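Local coordinates for protein F2 like fibronectin-binding protein (Streptococcus pneumoniae, PDB 5A0N) that probably mediates adhesion of the bacterium to its host, through a surface-exposed domain that carries an internal thioester and is thought to bind the host covalently, at residues A[120-128]-A[171-182]. Residues are numbered along the deposited sequence; the frame is centred on the assembly and turned at random.
Sequences PTDIVKRAW and QQKKALEMIRTD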
# COMPACT_ATOMS: atom_id res chain seq x y z
N PRO A 120 -0.29 -5.18 -15.36
CA PRO A 120 -0.44 -5.05 -16.83
C PRO A 120 0.73 -5.61 -17.60
O PRO A 120 0.55 -5.98 -18.76
CB PRO A 120 -0.56 -3.52 -17.04
CG PRO A 120 0.09 -2.92 -15.84
CD PRO A 120 -0.27 -3.85 -14.71
N THR A 121 1.92 -5.66 -17.01
CA THR A 121 3.11 -6.16 -17.72
C THR A 121 3.53 -7.55 -17.25
O THR A 121 4.61 -8.02 -17.59
CB THR A 121 4.29 -5.16 -17.64
OG1 THR A 121 4.73 -5.05 -16.28
CG2 THR A 121 3.88 -3.78 -18.19
N ASP A 122 2.68 -8.24 -16.49
CA ASP A 122 2.92 -9.64 -16.13
C ASP A 122 4.26 -9.82 -15.41
O ASP A 122 5.04 -10.74 -15.70
CB ASP A 122 2.80 -10.56 -17.35
CG ASP A 122 1.39 -11.01 -17.59
OD1 ASP A 122 0.73 -11.38 -16.60
OD2 ASP A 122 0.98 -11.00 -18.75
N ILE A 123 4.48 -8.99 -14.40
CA ILE A 123 5.64 -9.13 -13.54
C ILE A 123 5.55 -10.40 -12.72
O ILE A 123 6.55 -11.09 -12.51
CB ILE A 123 5.82 -7.88 -12.66
CG1 ILE A 123 6.09 -6.68 -13.58
CG2 ILE A 123 6.90 -8.09 -11.62
CD1 ILE A 123 6.09 -5.35 -12.87
N VAL A 124 4.36 -10.66 -12.16
CA VAL A 124 4.24 -11.82 -11.28
C VAL A 124 4.55 -13.14 -11.99
O VAL A 124 5.31 -13.96 -11.47
CB VAL A 124 2.89 -11.85 -10.58
CG1 VAL A 124 2.67 -13.18 -9.84
CG2 VAL A 124 2.78 -10.69 -9.61
N LYS A 125 4.02 -13.34 -13.20
CA LYS A 125 4.35 -14.55 -13.95
C LYS A 125 5.84 -14.69 -14.17
O LYS A 125 6.41 -15.76 -14.06
CB LYS A 125 3.71 -14.54 -15.34
CG LYS A 125 2.26 -14.90 -15.43
CD LYS A 125 1.85 -15.07 -16.89
N ARG A 126 6.51 -13.58 -14.49
CA ARG A 126 7.95 -13.65 -14.76
C ARG A 126 8.78 -13.88 -13.50
O ARG A 126 9.82 -14.51 -13.58
CB ARG A 126 8.39 -12.36 -15.48
CG ARG A 126 7.83 -12.27 -16.89
CD ARG A 126 8.33 -11.05 -17.59
NE ARG A 126 7.67 -9.84 -17.12
CZ ARG A 126 8.17 -8.61 -17.16
NH1 ARG A 126 9.42 -8.36 -17.55
NH2 ARG A 126 7.39 -7.63 -16.79
N ALA A 127 8.36 -13.33 -12.36
CA ALA A 127 9.15 -13.42 -11.13
C ALA A 127 8.83 -14.62 -10.26
O ALA A 127 9.76 -15.20 -9.66
CB ALA A 127 9.00 -12.13 -10.33
N TRP A 128 7.55 -14.95 -10.16
CA TRP A 128 7.06 -16.05 -9.30
C TRP A 128 6.46 -17.21 -10.08
O TRP A 128 6.15 -18.23 -9.49
CB TRP A 128 6.04 -15.56 -8.23
CG TRP A 128 6.66 -14.80 -7.14
CD1 TRP A 128 7.25 -15.30 -6.01
CD2 TRP A 128 6.79 -13.37 -7.05
NE1 TRP A 128 7.75 -14.27 -5.24
CE2 TRP A 128 7.48 -13.08 -5.87
CE3 TRP A 128 6.39 -12.32 -7.87
CZ2 TRP A 128 7.78 -11.78 -5.50
CZ3 TRP A 128 6.69 -11.03 -7.49
CH2 TRP A 128 7.38 -10.77 -6.34
N GLN A 171 13.21 -13.72 -6.00
CA GLN A 171 12.06 -13.38 -6.84
C GLN A 171 11.67 -11.92 -6.63
O GLN A 171 11.32 -11.21 -7.59
CB GLN A 171 10.86 -14.27 -6.52
CG GLN A 171 11.10 -15.73 -6.81
CD GLN A 171 11.84 -16.49 -5.72
OE1 GLN A 171 12.08 -16.01 -4.62
NE2 GLN A 171 12.19 -17.72 -6.04
N GLN A 172 11.71 -11.45 -5.38
CA GLN A 172 11.46 -10.01 -5.13
C GLN A 172 12.45 -9.11 -5.83
O GLN A 172 12.06 -8.05 -6.34
CB GLN A 172 11.46 -9.73 -3.63
CG GLN A 172 10.19 -10.21 -2.93
CD GLN A 172 10.21 -9.91 -1.46
OE1 GLN A 172 11.16 -10.29 -0.77
NE2 GLN A 172 9.19 -9.25 -0.97
N LYS A 173 13.72 -9.48 -5.78
CA LYS A 173 14.75 -8.68 -6.43
C LYS A 173 14.48 -8.58 -7.94
O LYS A 173 14.58 -7.51 -8.54
CB LYS A 173 16.13 -9.23 -6.14
CG LYS A 173 16.51 -9.10 -4.67
CD LYS A 173 17.83 -9.77 -4.37
CE LYS A 173 18.18 -9.74 -2.90
NZ LYS A 173 19.38 -10.53 -2.62
N LYS A 174 14.11 -9.71 -8.56
CA LYS A 174 13.76 -9.71 -9.98
C LYS A 174 12.54 -8.83 -10.23
O LYS A 174 12.52 -8.03 -11.17
CB LYS A 174 13.51 -11.13 -10.49
CG LYS A 174 14.72 -12.04 -10.37
CD LYS A 174 14.41 -13.45 -10.87
CE LYS A 174 15.68 -14.29 -10.82
NZ LYS A 174 15.41 -15.74 -10.97
N ALA A 175 11.51 -8.97 -9.40
CA ALA A 175 10.31 -8.18 -9.56
C ALA A 175 10.61 -6.69 -9.46
O ALA A 175 10.00 -5.90 -10.20
CB ALA A 175 9.27 -8.56 -8.52
N LEU A 176 11.48 -6.29 -8.55
CA LEU A 176 11.81 -4.87 -8.41
C LEU A 176 12.44 -4.31 -9.70
O LEU A 176 12.15 -3.19 -10.09
CB LEU A 176 12.73 -4.67 -7.21
CG LEU A 176 13.08 -3.23 -6.85
CD1 LEU A 176 11.85 -2.39 -6.63
CD2 LEU A 176 14.02 -3.27 -5.65
N GLU A 177 13.28 -5.10 -10.34
CA GLU A 177 13.88 -4.68 -11.60
C GLU A 177 12.84 -4.55 -12.69
O GLU A 177 12.91 -3.66 -13.55
CB GLU A 177 15.00 -5.63 -12.00
CG GLU A 177 16.12 -5.58 -11.00
CD GLU A 177 17.15 -6.66 -11.13
OE1 GLU A 177 17.25 -7.26 -12.17
OE2 GLU A 177 17.88 -6.90 -10.16
N MET A 178 11.87 -5.46 -12.70
CA MET A 178 10.78 -5.36 -13.67
C MET A 178 9.89 -4.15 -13.41
O MET A 178 9.52 -3.44 -14.34
CB MET A 178 9.97 -6.65 -13.72
CG MET A 178 10.80 -7.85 -14.16
SD MET A 178 9.87 -9.40 -13.87
CE MET A 178 11.12 -10.61 -13.77
N ILE A 179 9.54 -3.93 -12.14
CA ILE A 179 8.80 -2.72 -11.78
C ILE A 179 9.52 -1.48 -12.31
O ILE A 179 8.90 -0.59 -12.91
CB ILE A 179 8.63 -2.59 -10.25
CG1 ILE A 179 7.66 -3.66 -9.71
CG2 ILE A 179 8.17 -1.20 -9.86
CD1 ILE A 179 7.75 -3.85 -8.20
N ARG A 180 10.83 -1.40 -12.07
CA ARG A 180 11.58 -0.19 -12.45
C ARG A 180 11.66 -0.02 -13.95
O ARG A 180 11.67 1.11 -14.44
CB ARG A 180 12.97 -0.22 -11.84
CG ARG A 180 12.88 0.04 -10.35
CD ARG A 180 14.19 -0.04 -9.59
NE ARG A 180 13.94 0.40 -8.22
CZ ARG A 180 14.71 0.19 -7.18
NH1 ARG A 180 15.86 -0.44 -7.32
NH2 ARG A 180 14.32 0.61 -6.00
N THR A 181 11.68 -1.11 -14.70
CA THR A 181 11.69 -1.05 -16.16
C THR A 181 10.32 -0.69 -16.72
O THR A 181 10.22 0.02 -17.72
CB THR A 181 12.15 -2.41 -16.71
OG1 THR A 181 13.45 -2.71 -16.19
CG2 THR A 181 12.22 -2.44 -18.19
N ASP A 182 9.26 -1.18 -16.07
CA ASP A 182 7.92 -1.17 -16.65
C ASP A 182 7.01 -0.05 -16.19
O ASP A 182 5.93 0.14 -16.75
CB ASP A 182 7.19 -2.48 -16.36
CG ASP A 182 7.82 -3.70 -17.00
OD1 ASP A 182 8.81 -3.55 -17.76
OD2 ASP A 182 7.33 -4.83 -16.70
O HOH W 1 12.10 -16.07 -10.41
O HOH W 2 9.55 -14.81 -3.02
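I123, branched and apolar, packs as a knob into the hole formed by A175, M178, I179 and D182, where the short helix 123-128 runs roughly antiparallel (146°) to helix 171-182. Its two branches divide the work. With CG1 beside the backbone N (chi1 -64°), CG2 is anti to it and reaches the methyl of A175, while CD1 lies 3.9 Å from I179 CG1, the two side chains crossing at about a right angle. The small A127 and A175 let the backbones draw close, with their CB atoms 4.0 Å apart. The same A175 methyl lies 3.6 Å from W128 CH2, and Q171 lays its CB over the face of the five-membered ring of W128 in a CH-pi contact, 3.7 Å from the centroid.

The other end is polar. D182, an anion, can accept twice through OD2: from T121 OG1 (2.6 Å), on the anti side of the carboxylate, and from R126 NH2 (2.8 Å), in a salt bridge with nearly coplanar guanidinium and carboxylate. R126 has N-H groups to spare: bent at chi3 (-75°), its NE and NH2 also bond to the carbonyls of D122 and T121, fixing the guanidinium's rotation. M178, long and flexible, lays SD over the centre of one guanidinium face.

Toward solvent the fit is looser: one water bonds A127 O and only weakly K174 NZ, while another links W128 NE1 to Q171 OE1. With V124 and W128 also touching helix 132-152, and I123 and I179 touching helix 105-118, this is a near-antiparallel helix pair with one knob, I123, in the all-helical insertion of a pilus-adhesin-like thioester domain.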